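FKBP-type peptidyl-prolyl cis-trans isomerase FkpA (Escherichia coli, PDB 1Q6H) catalyses the cis-trans isomerisation of peptide bonds preceding proline, speeding protein folding, and also acts as a folding chaperone in the periplasm. Local coordinates at residues S139-V144 with P165-L170; K109-K114 with G122-V127. All coordinates share one frame; numbering follows the deposited sequence.

Interaction 1: S139-V144 with P165-L170; sequences SDTVVV and PLSFRL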
# COMPACT_ATOMS: atom_id res chain seq x y z
N SER A 139 28.03 -31.36 12.85
CA SER A 139 27.16 -30.93 13.95
C SER A 139 27.83 -29.95 14.93
O SER A 139 27.19 -29.51 15.91
CB SER A 139 26.67 -32.15 14.70
OG SER A 139 27.79 -32.78 15.29
N ASP A 140 29.09 -29.58 14.68
CA ASP A 140 29.79 -28.67 15.58
C ASP A 140 29.31 -27.25 15.48
O ASP A 140 28.80 -26.82 14.44
CB ASP A 140 31.28 -28.59 15.26
CG ASP A 140 32.03 -29.88 15.55
OD1 ASP A 140 31.54 -30.70 16.37
OD2 ASP A 140 33.11 -30.12 14.97
N THR A 141 29.54 -26.51 16.56
CA THR A 141 29.35 -25.08 16.56
C THR A 141 30.70 -24.42 16.28
O THR A 141 31.72 -24.80 16.86
CB THR A 141 28.82 -24.61 17.92
OG1 THR A 141 27.55 -25.22 18.19
CG2 THR A 141 28.53 -23.15 17.87
N VAL A 142 30.70 -23.45 15.38
CA VAL A 142 31.91 -22.71 15.09
C VAL A 142 31.70 -21.25 15.46
O VAL A 142 30.58 -20.73 15.39
CB VAL A 142 32.33 -22.80 13.57
CG1 VAL A 142 32.81 -24.21 13.17
CG2 VAL A 142 31.23 -22.35 12.66
N VAL A 143 32.81 -20.61 15.84
CA VAL A 143 32.85 -19.21 16.20
C VAL A 143 33.89 -18.56 15.30
O VAL A 143 35.08 -18.95 15.28
CB VAL A 143 33.22 -19.02 17.67
CG1 VAL A 143 33.14 -17.55 18.06
CG2 VAL A 143 32.29 -19.86 18.59
N VAL A 144 33.46 -17.58 14.53
CA VAL A 144 34.31 -16.95 13.56
C VAL A 144 34.21 -15.44 13.51
O VAL A 144 33.19 -14.86 13.81
CB VAL A 144 33.97 -17.41 12.12
CG1 VAL A 144 34.22 -18.90 11.93
CG2 VAL A 144 32.51 -17.09 11.78
N PRO A 165 32.33 -12.03 17.46
CA PRO A 165 32.37 -13.06 16.44
C PRO A 165 30.99 -13.67 16.22
O PRO A 165 30.12 -13.52 17.05
CB PRO A 165 33.31 -14.08 17.03
CG PRO A 165 33.25 -13.88 18.46
CD PRO A 165 32.98 -12.43 18.71
N LEU A 166 30.78 -14.31 15.08
CA LEU A 166 29.52 -14.98 14.80
C LEU A 166 29.61 -16.44 15.18
O LEU A 166 30.58 -17.10 14.86
CB LEU A 166 29.20 -14.87 13.31
CG LEU A 166 27.89 -15.52 12.85
CD1 LEU A 166 26.71 -14.68 13.31
CD2 LEU A 166 27.87 -15.71 11.32
N SER A 167 28.59 -16.95 15.86
CA SER A 167 28.56 -18.34 16.23
C SER A 167 27.43 -19.08 15.50
O SER A 167 26.30 -18.59 15.47
CB SER A 167 28.37 -18.45 17.74
OG SER A 167 27.99 -19.75 18.10
N PHE A 168 27.75 -20.22 14.88
CA PHE A 168 26.74 -21.04 14.20
C PHE A 168 27.10 -22.52 14.05
O PHE A 168 28.26 -22.89 14.15
CB PHE A 168 26.46 -20.50 12.82
CG PHE A 168 27.67 -20.37 11.96
CD1 PHE A 168 28.10 -21.43 11.17
CD2 PHE A 168 28.36 -19.18 11.91
CE1 PHE A 168 29.20 -21.30 10.34
CE2 PHE A 168 29.47 -19.04 11.09
CZ PHE A 168 29.89 -20.11 10.31
N ARG A 169 26.08 -23.34 13.82
CA ARG A 169 26.29 -24.76 13.58
C ARG A 169 26.84 -24.88 12.15
O ARG A 169 26.36 -24.24 11.21
CB ARG A 169 25.00 -25.55 13.79
CG ARG A 169 24.40 -25.38 15.21
CD ARG A 169 23.09 -26.13 15.47
NE ARG A 169 21.99 -25.66 14.63
CZ ARG A 169 21.20 -24.65 14.91
NH1 ARG A 169 21.35 -23.96 16.04
NH2 ARG A 169 20.22 -24.33 14.09
N LEU A 170 27.90 -25.65 12.02
CA LEU A 170 28.63 -25.73 10.76
C LEU A 170 27.76 -26.08 9.57
O LEU A 170 27.93 -25.54 8.50
CB LEU A 170 29.77 -26.77 10.89
CG LEU A 170 30.69 -26.87 9.68
CD1 LEU A 170 31.36 -25.55 9.38
CD2 LEU A 170 31.73 -27.96 9.95

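Interaction 2: K109-K114 with G122-V127; sequences KFAKEK and GLVYQV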
# COMPACT_ATOMS: atom_id res chain seq x y z
N LYS A 109 40.77 -17.10 -12.33
CA LYS A 109 42.01 -16.39 -12.19
C LYS A 109 42.60 -16.62 -10.76
O LYS A 109 43.75 -17.01 -10.62
CB LYS A 109 41.79 -14.91 -12.47
CG LYS A 109 43.07 -14.09 -12.58
CD LYS A 109 42.73 -12.62 -12.83
CE LYS A 109 43.91 -11.71 -12.51
NZ LYS A 109 45.12 -12.04 -13.30
N PHE A 110 41.80 -16.40 -9.72
CA PHE A 110 42.26 -16.54 -8.35
C PHE A 110 42.75 -17.94 -8.07
O PHE A 110 43.79 -18.13 -7.40
CB PHE A 110 41.13 -16.19 -7.36
CG PHE A 110 41.54 -16.31 -5.92
CD1 PHE A 110 42.58 -15.56 -5.43
CD2 PHE A 110 40.89 -17.18 -5.08
CE1 PHE A 110 42.97 -15.68 -4.14
CE2 PHE A 110 41.27 -17.29 -3.77
CZ PHE A 110 42.31 -16.54 -3.30
N ALA A 111 42.04 -18.92 -8.63
CA ALA A 111 42.33 -20.32 -8.38
C ALA A 111 43.72 -20.77 -8.88
O ALA A 111 44.26 -21.75 -8.39
CB ALA A 111 41.23 -21.20 -8.99
N LYS A 112 44.28 -20.05 -9.82
CA LYS A 112 45.61 -20.37 -10.32
C LYS A 112 46.75 -19.82 -9.47
O LYS A 112 47.88 -20.28 -9.59
CB LYS A 112 45.76 -19.85 -11.74
CG LYS A 112 44.71 -20.41 -12.67
CD LYS A 112 44.95 -19.97 -14.09
CE LYS A 112 43.68 -20.17 -14.93
NZ LYS A 112 43.80 -19.42 -16.16
N GLU A 113 46.46 -18.87 -8.60
CA GLU A 113 47.48 -18.22 -7.77
C GLU A 113 48.13 -19.12 -6.74
O GLU A 113 47.57 -20.09 -6.30
CB GLU A 113 46.88 -16.99 -7.11
CG GLU A 113 46.41 -15.98 -8.15
CD GLU A 113 45.87 -14.69 -7.56
OE1 GLU A 113 45.82 -14.60 -6.32
OE2 GLU A 113 45.49 -13.78 -8.32
N LYS A 114 49.36 -18.77 -6.34
CA LYS A 114 50.09 -19.59 -5.40
C LYS A 114 49.31 -19.71 -4.08
O LYS A 114 48.79 -18.73 -3.56
CB LYS A 114 51.49 -19.02 -5.16
CG LYS A 114 52.33 -19.82 -4.19
CD LYS A 114 53.75 -19.27 -4.09
CE LYS A 114 54.56 -20.02 -3.06
NZ LYS A 114 55.74 -19.22 -2.55
N GLY A 122 33.97 -27.14 -6.38
CA GLY A 122 34.17 -25.87 -7.05
C GLY A 122 34.43 -24.70 -6.11
O GLY A 122 34.66 -23.58 -6.55
N LEU A 123 34.38 -24.96 -4.81
CA LEU A 123 34.78 -23.97 -3.85
C LEU A 123 36.26 -23.65 -4.11
O LEU A 123 37.09 -24.56 -4.32
CB LEU A 123 34.65 -24.54 -2.45
CG LEU A 123 35.22 -23.68 -1.32
CD1 LEU A 123 34.40 -22.42 -1.10
CD2 LEU A 123 35.24 -24.49 -0.05
N VAL A 124 36.61 -22.37 -4.10
CA VAL A 124 37.99 -21.98 -4.22
C VAL A 124 38.45 -21.43 -2.87
O VAL A 124 37.75 -20.64 -2.21
CB VAL A 124 38.17 -20.96 -5.34
CG1 VAL A 124 39.62 -20.51 -5.48
CG2 VAL A 124 37.62 -21.51 -6.64
N TYR A 125 39.61 -21.87 -2.40
CA TYR A 125 40.06 -21.44 -1.08
C TYR A 125 41.54 -21.31 -0.91
O TYR A 125 42.33 -21.91 -1.63
CB TYR A 125 39.50 -22.38 -0.00
CG TYR A 125 40.03 -23.77 -0.05
CD1 TYR A 125 39.39 -24.75 -0.80
CD2 TYR A 125 41.17 -24.12 0.63
CE1 TYR A 125 39.87 -26.01 -0.87
CE2 TYR A 125 41.65 -25.39 0.58
CZ TYR A 125 41.00 -26.34 -0.18
OH TYR A 125 41.45 -27.63 -0.25
N GLN A 126 41.91 -20.48 0.05
CA GLN A 126 43.30 -20.21 0.37
C GLN A 126 43.48 -20.25 1.87
O GLN A 126 42.97 -19.40 2.59
CB GLN A 126 43.69 -18.86 -0.16
CG GLN A 126 45.13 -18.49 0.10
CD GLN A 126 45.42 -17.09 -0.36
OE1 GLN A 126 44.52 -16.24 -0.39
NE2 GLN A 126 46.66 -16.84 -0.72
N VAL A 127 44.21 -21.25 2.33
CA VAL A 127 44.50 -21.36 3.74
C VAL A 127 45.56 -20.34 4.00
O VAL A 127 46.53 -20.26 3.27
CB VAL A 127 45.04 -22.76 4.15
CG1 VAL A 127 45.44 -22.79 5.64
CG2 VAL A 127 44.01 -23.84 3.85

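Interaction 1: S139-V144 with P165-L170
Phe-168 holds CG between its backbone N and carbonyl carbon (chi1 55°), and Val-142, its partner on the neighbouring strand, turns CG1 anti to its carbonyl carbon (chi1 -69°), which leaves CG2 between the backbone N and the carbonyl carbon; together these rotations bring the CG2 methyl over one face of the phenyl ring. Val-142 CG2 lies 3.6 Å from the Phe-168 ring centroid, displaced toward the rim on the CE1 side, a CH-pi contact. Val-144 CG2 reaches the ring obliquely, 3.7 Å from Phe-168 CE2. On the other face of the sheet, Thr-141 CG2 meets Ser-167 OG, and Pro-165, just before the strand, lies alongside Val-143, its CB 3.6 Å from Val-143 CG1.

The strands run antiparallel. Val-142 with Phe-168 and Val-144 with Leu-166 are hydrogen-bonded pairs, each joined by two N-H...O=C bonds. The bond from Val-142 N to Phe-168 O is almost straight at the hydrogen (175°). Beyond the Thr-141 and Arg-169 pair, Leu-170 N donates to Asp-140 O at 2.8 Å, adding a fifth rung, while Asp-140 OD2 turns back to Lys-137 N. Trp-177, steeply inclined to the Phe-168 ring, probably corresponds to the tryptophan flooring the FKBP proline pocket. Five main-chain bonds therefore fix the register, and apolar contacts from Val-142 and Val-144 set the phenyl ring probably beside that pocket's base.

Interaction 2: K109-K114 with G122-V127
The side chains of Phe-110 and Val-124 run past one another head to tail, the aromatic one reaching from the end of helix 70-112 and the valine from strand 124-127. The closest touch is between Phe-110 CD2 and Val-124 CG1, at 3.6 Å, with the methyl approaching the ring obliquely. The same methyl also rests on the helix itself, 3.9 Å from Ala-111 CB, so one branch of the valine bridges two successive helix residues.

Gln-126, two residues along the strand, lies roughly perpendicular to Phe-110. Its CG is anti to the backbone N (chi1 -179°) and the chain beyond is extended, which carries the amide to the far end of the phenyl ring. There Gln-126 OE1 lies at the ring edge, in plane, 3.7 Å from Phe-110 CZ, with the amide and ring planes 73° apart. This places the carbonyl oxygen toward the electropositive C-H rim, probably a mildly favourable electrostatic approach.

No hydrogen bond links the two segments, so side-chain packing carries the contact. Val-116 touches both Phe-110 and Val-124, and Phe-110 also reaches Lys-191 and Val-193 on strand 189-194. The arrangement is a helix-to-sheet junction: the last turn of the long helix packs on the antiparallel sheet of the FKBP domain mainly through Phe-110, with Ala-111 beside it, just before the chain enters that sheet.

Overall arrangement
Both segments of interaction 2 precede those of interaction 1 in the chain. Their centres lie 24 Å apart, with nearest atoms about 10 Å apart, and they do not touch. Both reach the same antiparallel sheet: strand 124-127 pairs with strand 189-194, which pairs with strand 214-223, and this in turn pairs with strand 141-150, the strand used by interaction 1. Interaction 2 thus sets the end of helix 70-112 against one part of the sheet, whereas interaction 1 joins two strands within another. One connects the helical N-terminal region to the isomerase domain; the other belongs to that domain's own framework.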